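Local coordinates for uncharacterized protein (Pseudomonas aeruginosa, PDB 4O5P) that probably hydrolyses membrane phospholipids as Tle1, an effector delivered by the type VI secretion system, at residues Asn248-Leu253 against Tyr265-Leu270; Arg244-Trp249 against Ile272-Leu277; Leu150-Asp155 against Asn169-Leu174. All blocks are in the same frame, centred on the assembly; numbering follows the deposited sequence.

Contact 1. Residues Asn248-Leu253 against Tyr265-Leu270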
# COMPACT_ATOMS: atom_id res chain seq x y z
N ASN A 248 -13.90 -2.10 -6.53
CA ASN A 248 -14.48 -1.48 -7.73
C ASN A 248 -14.60 -2.39 -8.97
O ASN A 248 -15.65 -2.42 -9.63
CB ASN A 248 -13.75 -0.18 -8.09
CG ASN A 248 -14.19 0.98 -7.22
OD1 ASN A 248 -15.38 1.22 -7.05
ND2 ASN A 248 -13.22 1.67 -6.62
N TRP A 249 -13.53 -3.10 -9.31
CA TRP A 249 -13.58 -4.05 -10.43
C TRP A 249 -14.62 -5.17 -10.20
O TRP A 249 -15.26 -5.67 -11.13
CB TRP A 249 -12.19 -4.65 -10.70
CG TRP A 249 -11.17 -3.62 -11.11
CD1 TRP A 249 -11.37 -2.26 -11.25
CD2 TRP A 249 -9.79 -3.85 -11.45
NE1 TRP A 249 -10.20 -1.65 -11.65
CE2 TRP A 249 -9.21 -2.60 -11.77
CE3 TRP A 249 -8.99 -4.99 -11.52
CZ2 TRP A 249 -7.88 -2.46 -12.16
CZ3 TRP A 249 -7.65 -4.86 -11.90
CH2 TRP A 249 -7.11 -3.60 -12.21
N LEU A 250 -14.81 -5.54 -8.94
CA LEU A 250 -15.76 -6.58 -8.62
C LEU A 250 -17.17 -6.02 -8.81
O LEU A 250 -18.05 -6.69 -9.37
CB LEU A 250 -15.55 -7.09 -7.20
CG LEU A 250 -16.53 -8.16 -6.71
CD1 LEU A 250 -16.50 -9.39 -7.63
CD2 LEU A 250 -16.19 -8.54 -5.28
N GLN A 251 -17.37 -4.79 -8.35
CA GLN A 251 -18.67 -4.15 -8.50
C GLN A 251 -19.04 -4.02 -9.97
O GLN A 251 -20.17 -4.33 -10.36
CB GLN A 251 -18.70 -2.78 -7.84
CG GLN A 251 -20.08 -2.17 -7.84
CD GLN A 251 -20.09 -0.74 -7.35
OE1 GLN A 251 -19.10 -0.01 -7.49
NE2 GLN A 251 -21.22 -0.32 -6.78
N GLU A 252 -18.08 -3.56 -10.76
CA GLU A 252 -18.23 -3.46 -12.21
C GLU A 252 -18.60 -4.82 -12.83
O GLU A 252 -19.48 -4.90 -13.70
CB GLU A 252 -16.93 -2.90 -12.83
CG GLU A 252 -16.27 -3.82 -13.86
CD GLU A 252 -14.74 -3.73 -13.90
OE1 GLU A 252 -14.19 -2.59 -13.96
OE2 GLU A 252 -14.09 -4.82 -13.88
N LEU A 253 -17.94 -5.89 -12.37
CA LEU A 253 -18.19 -7.22 -12.92
C LEU A 253 -19.54 -7.84 -12.56
O LEU A 253 -20.08 -8.67 -13.30
CB LEU A 253 -17.10 -8.18 -12.45
CG LEU A 253 -15.86 -8.26 -13.32
CD1 LEU A 253 -14.69 -8.83 -12.53
CD2 LEU A 253 -16.16 -9.12 -14.54
N TYR A 265 -26.23 -7.08 -7.22
CA TYR A 265 -24.92 -7.57 -7.57
C TYR A 265 -24.92 -9.09 -7.50
O TYR A 265 -25.32 -9.68 -6.50
CB TYR A 265 -23.87 -6.92 -6.66
CG TYR A 265 -23.99 -5.41 -6.67
CD1 TYR A 265 -24.85 -4.76 -5.79
CD2 TYR A 265 -23.29 -4.63 -7.58
CE1 TYR A 265 -25.00 -3.39 -5.79
CE2 TYR A 265 -23.42 -3.25 -7.59
CZ TYR A 265 -24.28 -2.63 -6.69
OH TYR A 265 -24.43 -1.26 -6.69
N ARG A 266 -24.53 -9.71 -8.61
CA ARG A 266 -24.53 -11.15 -8.69
C ARG A 266 -23.26 -11.66 -9.35
O ARG A 266 -22.70 -11.01 -10.23
CB ARG A 266 -25.78 -11.66 -9.42
CG ARG A 266 -27.01 -11.61 -8.52
CD ARG A 266 -28.31 -11.90 -9.22
NE ARG A 266 -29.43 -11.62 -8.32
CZ ARG A 266 -29.99 -12.51 -7.50
NH1 ARG A 266 -29.56 -13.76 -7.45
NH2 ARG A 266 -31.00 -12.14 -6.72
N PHE A 267 -22.83 -12.83 -8.88
CA PHE A 267 -21.61 -13.48 -9.29
C PHE A 267 -22.04 -14.89 -9.67
O PHE A 267 -22.29 -15.73 -8.79
CB PHE A 267 -20.63 -13.52 -8.11
CG PHE A 267 -19.29 -14.12 -8.43
CD1 PHE A 267 -19.07 -15.48 -8.29
CD2 PHE A 267 -18.23 -13.30 -8.84
CE1 PHE A 267 -17.83 -16.03 -8.56
CE2 PHE A 267 -16.99 -13.85 -9.11
CZ PHE A 267 -16.78 -15.22 -8.97
N ALA A 268 -22.14 -15.14 -10.97
CA ALA A 268 -22.67 -16.41 -11.48
C ALA A 268 -24.08 -16.70 -10.91
O ALA A 268 -24.39 -17.83 -10.53
CB ALA A 268 -21.70 -17.54 -11.18
N GLY A 269 -24.91 -15.67 -10.85
CA GLY A 269 -26.29 -15.82 -10.40
C GLY A 269 -26.47 -15.54 -8.92
O GLY A 269 -27.57 -15.16 -8.49
N LEU A 270 -25.39 -15.73 -8.15
CA LEU A 270 -25.43 -15.65 -6.70
C LEU A 270 -25.28 -14.21 -6.23
O LEU A 270 -24.38 -13.50 -6.70
CB LEU A 270 -24.28 -16.46 -6.10
CG LEU A 270 -24.22 -17.98 -6.20
CD1 LEU A 270 -22.88 -18.46 -5.67
CD2 LEU A 270 -25.37 -18.63 -5.42
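Gln251 and Tyr265 make the polar half of this contact, in which the last turns of helix 238-254 meet a short hairpin at the margin of the alpha/beta-hydrolase sheet. The amide NE2 of Gln251 reaches the phenol OH of Tyr265 at 3.3 Å, a weak hydrogen bond bent to 148° at the hydrogen. The stronger partner of the same NE2 is the carbonyl O of Asp310, so the phenol is a secondary acceptor. Amide and ring planes lie 35° apart, neither stacked nor perpendicular. With CG anti to the backbone N (chi1 -173°), the extended Gln251 chain passes across the tyrosine at a slant, its methylene carbon CG 3.5 Å from Tyr265 CE2.

The apolar half is looser. Leu250 CD1 approaches Phe267 CD2 at 4.4 Å, obliquely to the ring. Around this pair, Leu231 and Met229 of strand 225-236 and Leu153 of helix 139-162 continue the hydrophobic packing, and Phe327 lies against both Tyr265 and Leu250.

Within the hairpin itself, the type I' turn from Phe267 to Leu270 is closed by paired backbone bonds, Phe267 N to Leu270 O at 2.8 Å and Leu270 N to Phe267 O at 3.2 Å. Arg266 adds a side-chain bond: NH1 donates to Gly269 O at 2.6 Å, with the acceptor in the guanidinium plane, while NH2 forms a salt bridge with Glu264.

Taken together, the chemistry implies a join that relies on burial more than on directional bonding: one weak bond crosses between the segments, and the hairpin's turn is closed by bonds of its own.

Contact 2. Residues Arg244-Trp249 against Ile272-Leu277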
# COMPACT_ATOMS: atom_id res chain seq x y z
N ARG A 244 -9.02 -1.79 -2.72
CA ARG A 244 -9.99 -0.80 -3.18
C ARG A 244 -10.28 -0.94 -4.67
O ARG A 244 -11.45 -0.92 -5.10
CB ARG A 244 -9.50 0.60 -2.80
CG ARG A 244 -9.47 0.75 -1.27
CD ARG A 244 -8.68 1.97 -0.77
NE ARG A 244 -9.32 3.25 -1.07
CZ ARG A 244 -8.98 4.39 -0.47
NH1 ARG A 244 -8.05 4.36 0.48
NH2 ARG A 244 -9.57 5.53 -0.79
N ALA A 245 -9.22 -1.12 -5.46
CA ALA A 245 -9.41 -1.40 -6.88
C ALA A 245 -10.19 -2.70 -7.07
O ALA A 245 -11.10 -2.76 -7.89
CB ALA A 245 -8.06 -1.44 -7.60
N PHE A 246 -9.84 -3.73 -6.30
CA PHE A 246 -10.57 -5.01 -6.30
C PHE A 246 -12.07 -4.80 -6.08
O PHE A 246 -12.90 -5.29 -6.84
CB PHE A 246 -9.98 -5.92 -5.21
CG PHE A 246 -10.79 -7.15 -4.91
CD1 PHE A 246 -11.79 -7.12 -3.92
CD2 PHE A 246 -10.53 -8.35 -5.55
CE1 PHE A 246 -12.52 -8.25 -3.63
CE2 PHE A 246 -11.26 -9.49 -5.26
CZ PHE A 246 -12.26 -9.45 -4.29
N ALA A 247 -12.43 -4.06 -5.04
CA ALA A 247 -13.83 -3.77 -4.74
C ALA A 247 -14.53 -3.12 -5.93
O ALA A 247 -15.64 -3.54 -6.31
CB ALA A 247 -13.95 -2.90 -3.49
N ASN A 248 -13.90 -2.10 -6.53
CA ASN A 248 -14.48 -1.48 -7.73
C ASN A 248 -14.60 -2.39 -8.97
O ASN A 248 -15.65 -2.42 -9.63
CB ASN A 248 -13.75 -0.18 -8.09
CG ASN A 248 -14.19 0.98 -7.22
OD1 ASN A 248 -15.38 1.22 -7.05
ND2 ASN A 248 -13.22 1.67 -6.62
N TRP A 249 -13.53 -3.10 -9.31
CA TRP A 249 -13.58 -4.05 -10.43
C TRP A 249 -14.62 -5.17 -10.20
O TRP A 249 -15.26 -5.67 -11.13
CB TRP A 249 -12.19 -4.65 -10.70
CG TRP A 249 -11.17 -3.62 -11.11
CD1 TRP A 249 -11.37 -2.26 -11.25
CD2 TRP A 249 -9.79 -3.85 -11.45
NE1 TRP A 249 -10.20 -1.65 -11.65
CE2 TRP A 249 -9.21 -2.60 -11.77
CE3 TRP A 249 -8.99 -4.99 -11.52
CZ2 TRP A 249 -7.88 -2.46 -12.16
CZ3 TRP A 249 -7.65 -4.86 -11.90
CH2 TRP A 249 -7.11 -3.60 -12.21
N ILE A 272 -23.89 -11.24 -4.21
CA ILE A 272 -22.54 -11.04 -3.70
C ILE A 272 -22.43 -9.69 -3.03
O ILE A 272 -22.96 -8.68 -3.52
CB ILE A 272 -21.47 -11.17 -4.82
CG1 ILE A 272 -20.05 -11.13 -4.24
CG2 ILE A 272 -21.67 -10.12 -5.92
CD1 ILE A 272 -18.97 -11.44 -5.28
N SER A 273 -21.73 -9.66 -1.90
CA SER A 273 -21.48 -8.40 -1.21
C SER A 273 -20.13 -8.43 -0.52
O SER A 273 -19.65 -9.49 -0.15
CB SER A 273 -22.58 -8.19 -0.17
OG SER A 273 -22.44 -9.12 0.89
N ILE A 274 -19.51 -7.26 -0.36
CA ILE A 274 -18.38 -7.13 0.54
C ILE A 274 -18.93 -6.73 1.91
O ILE A 274 -19.29 -5.58 2.13
CB ILE A 274 -17.35 -6.09 0.03
CG1 ILE A 274 -16.66 -6.61 -1.25
CG2 ILE A 274 -16.30 -5.79 1.11
CD1 ILE A 274 -15.71 -5.59 -1.92
N GLU A 275 -19.04 -7.69 2.81
CA GLU A 275 -19.54 -7.47 4.17
C GLU A 275 -18.60 -6.56 4.96
O GLU A 275 -19.04 -5.82 5.86
CB GLU A 275 -19.66 -8.80 4.90
CG GLU A 275 -20.70 -9.76 4.34
CD GLU A 275 -22.08 -9.16 4.36
OE1 GLU A 275 -22.61 -8.92 5.47
OE2 GLU A 275 -22.64 -8.91 3.27
N PHE A 276 -17.30 -6.61 4.64
CA PHE A 276 -16.31 -5.81 5.38
C PHE A 276 -15.04 -5.54 4.56
O PHE A 276 -14.43 -6.46 4.02
CB PHE A 276 -15.94 -6.50 6.70
CG PHE A 276 -15.02 -5.68 7.58
CD1 PHE A 276 -15.55 -4.73 8.47
CD2 PHE A 276 -13.64 -5.84 7.52
CE1 PHE A 276 -14.70 -3.97 9.28
CE2 PHE A 276 -12.79 -5.09 8.32
CZ PHE A 276 -13.32 -4.15 9.20
N LEU A 277 -14.65 -4.27 4.47
CA LEU A 277 -13.42 -3.89 3.81
C LEU A 277 -12.54 -3.18 4.86
O LEU A 277 -12.87 -2.09 5.33
CB LEU A 277 -13.74 -2.95 2.64
CG LEU A 277 -12.62 -2.42 1.75
CD1 LEU A 277 -11.93 -3.57 1.00
CD2 LEU A 277 -13.22 -1.41 0.78
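Phe246 and Ala247 carry the helix side of this interface, and both meet one atom, the terminal methyl CD1 of Ile274. A turn earlier, Arg244 donates from NH1 and NH2 to the carbonyl oxygens of Asp347 and Ser348, while its NE binds that of Met306. Phe246 follows, with CE1 of its ring 4.5 Å from Ile274 CD1, a glancing, oblique approach; the ring also packs on Ile233 of strand 225-236 and Leu150 of helix 139-162. Ala247 points toward the strand. Its CB lies 3.6 Å from Ile274 CD1, and the same methyl sits 3.8 Å from Ala247 CA, so it also touches the helix backbone. In Ile274, chi1 (-68°) sets CG1 opposite the carbonyl carbon, and an extended chi2 carries CD1 on to the helix. Beyond Ala247, Asn248 turns its amide to the carbonyl oxygens of Thr305 and Arg307. A small residue facing a branched one is consistent with close packing of helix 238-254 on strand 270-280, which runs parallel to its neighbours 225-236 and 331-336, as expected of the alpha/beta-hydrolase fold, in which this helix would follow the probable nucleophile elbow at Ser237.

Contact 3. Residues Leu150-Asp155 against Asn169-Leu174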
# COMPACT_ATOMS: atom_id res chain seq x y z
N LEU A 150 -9.51 -11.62 -7.76
CA LEU A 150 -10.75 -11.96 -8.47
C LEU A 150 -10.85 -13.46 -8.80
O LEU A 150 -11.88 -14.08 -8.54
CB LEU A 150 -10.91 -11.08 -9.72
CG LEU A 150 -11.20 -9.61 -9.42
CD1 LEU A 150 -11.07 -8.74 -10.66
CD2 LEU A 150 -12.60 -9.47 -8.80
N VAL A 151 -9.77 -14.04 -9.32
CA VAL A 151 -9.74 -15.47 -9.65
C VAL A 151 -10.03 -16.35 -8.43
O VAL A 151 -10.74 -17.36 -8.56
CB VAL A 151 -8.39 -15.88 -10.29
CG1 VAL A 151 -8.33 -17.39 -10.53
CG2 VAL A 151 -8.18 -15.12 -11.59
N GLN A 152 -9.53 -15.96 -7.26
CA GLN A 152 -9.73 -16.77 -6.06
C GLN A 152 -11.20 -16.98 -5.69
O GLN A 152 -11.55 -17.99 -5.06
CB GLN A 152 -8.98 -16.17 -4.87
CG GLN A 152 -7.49 -16.11 -5.08
CD GLN A 152 -6.96 -17.36 -5.75
OE1 GLN A 152 -6.92 -18.43 -5.15
NE2 GLN A 152 -6.57 -17.22 -7.01
N LEU A 153 -12.04 -16.03 -6.08
CA LEU A 153 -13.48 -16.12 -5.87
C LEU A 153 -14.04 -17.23 -6.76
O LEU A 153 -14.91 -18.02 -6.34
CB LEU A 153 -14.13 -14.79 -6.26
CG LEU A 153 -13.78 -13.50 -5.50
CD1 LEU A 153 -14.76 -12.41 -5.91
CD2 LEU A 153 -13.81 -13.69 -3.99
N VAL A 154 -13.54 -17.26 -7.99
CA VAL A 154 -13.92 -18.28 -8.94
C VAL A 154 -13.54 -19.63 -8.34
O VAL A 154 -14.34 -20.56 -8.35
CB VAL A 154 -13.25 -18.06 -10.32
CG1 VAL A 154 -13.39 -19.31 -11.19
CG2 VAL A 154 -13.85 -16.86 -11.04
N ASP A 155 -12.32 -19.71 -7.80
CA ASP A 155 -11.80 -20.91 -7.16
C ASP A 155 -12.68 -21.39 -6.01
O ASP A 155 -12.97 -22.57 -5.90
CB ASP A 155 -10.37 -20.68 -6.66
CG ASP A 155 -9.75 -21.94 -6.06
OD1 ASP A 155 -9.44 -22.86 -6.84
OD2 ASP A 155 -9.55 -22.01 -4.83
N ASN A 169 -1.72 -23.53 -13.16
CA ASN A 169 -1.52 -23.18 -14.56
C ASN A 169 -2.65 -22.28 -15.05
O ASN A 169 -2.41 -21.27 -15.73
CB ASN A 169 -1.45 -24.45 -15.43
CG ASN A 169 -1.21 -24.14 -16.90
OD1 ASN A 169 -0.12 -23.71 -17.28
ND2 ASN A 169 -2.22 -24.37 -17.73
N ASP A 170 -3.87 -22.64 -14.69
CA ASP A 170 -5.04 -21.88 -15.11
C ASP A 170 -5.20 -20.55 -14.39
O ASP A 170 -5.60 -19.57 -15.02
CB ASP A 170 -6.31 -22.72 -14.99
CG ASP A 170 -6.57 -23.56 -16.23
OD1 ASP A 170 -5.80 -24.51 -16.46
OD2 ASP A 170 -7.52 -23.25 -16.97
N VAL A 171 -4.90 -20.50 -13.10
CA VAL A 171 -4.87 -19.23 -12.38
C VAL A 171 -3.89 -18.30 -13.13
O VAL A 171 -4.27 -17.20 -13.55
CB VAL A 171 -4.44 -19.39 -10.91
CG1 VAL A 171 -4.13 -18.03 -10.29
CG2 VAL A 171 -5.52 -20.09 -10.10
N GLN A 172 -2.66 -18.77 -13.31
CA GLN A 172 -1.63 -18.02 -14.05
C GLN A 172 -2.13 -17.49 -15.39
O GLN A 172 -1.92 -16.31 -15.72
CB GLN A 172 -0.41 -18.90 -14.29
CG GLN A 172 0.45 -19.12 -13.07
CD GLN A 172 1.55 -20.11 -13.32
OE1 GLN A 172 1.52 -20.85 -14.30
NE2 GLN A 172 2.55 -20.13 -12.43
N GLY A 173 -2.78 -18.35 -16.16
CA GLY A 173 -3.31 -17.95 -17.45
C GLY A 173 -4.43 -16.92 -17.37
O GLY A 173 -4.58 -16.07 -18.26
N LEU A 174 -5.23 -17.01 -16.32
CA LEU A 174 -6.36 -16.10 -16.16
C LEU A 174 -5.81 -14.72 -15.86
O LEU A 174 -6.18 -13.75 -16.52
CB LEU A 174 -7.28 -16.58 -15.02
CG LEU A 174 -8.12 -17.81 -15.36
CD1 LEU A 174 -8.53 -18.53 -14.09
CD2 LEU A 174 -9.35 -17.42 -16.15
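Val151 pushes both of its methyls into the opposing helix: CG1 lies 3.7 Å from Leu174 CD1 and 3.9 Å from Val171 CG2, while CG2 rests 3.8 Å from Leu174 CB. The motif is a helical hairpin, in which a short connection joins helices 139-162 and 168-178. The axes of the two short segments run 140° apart in direction and approach to 10.6 Å, a spacing bridged by side chains rather than by touching backbones. The nearest alpha carbons belong to Val151 and Val171.

The contact therefore shows how a single valine can serve two neighbours a turn apart. A chi1 of 176° turns CG1 opposite the backbone N and brings that methyl against both Val171 and Leu174, and the other branch covers the root of the leucine. Leu166, from the connection between the helices, and Met178, farther along the second helix, pack on Val151 too and continue the apolar seam beyond these residues.

Polar groups flank this seam. Asp155 ties the connection to the first helix, with OD1 accepting from the backbone N of Leu166 and OD2 bonded to the hydroxyl of Tyr114. Leu150 and Leu153 pack on helix 238-254, Leu150 also touching Met178. Gln152 bends at chi2 (-41°), folding its amide back so that NE2 hydrogen-bonds the carbonyl O of Trp148; that same nitrogen meets Val171 CG1 in a purely van der Waals approach of 4.2 Å.

How the contacts relate
Along the chain contact 3 comes first and closes before the other two open. Contacts 1 and 2 then start from the same helix, 238-254, sharing Asn248 and Trp249, and reach neighbouring strands of one mixed sheet, 266-267 and 270-280; their centres are about 9 Å apart. Contact 3 lies about 16 Å from contact 1 and about 17 Å from contact 2, centre to centre, yet it adjoins both: Leu250 CD1 packs on Leu153 CD1, and Trp249 CB on Leu150 CD1. The order is thus layered, from sheet to helix 238-254 and helix 139-162, then outward to helix 168-178, so helices stack outward from one side of the sheet, with helix 238-254 following the probable nucleophile elbow.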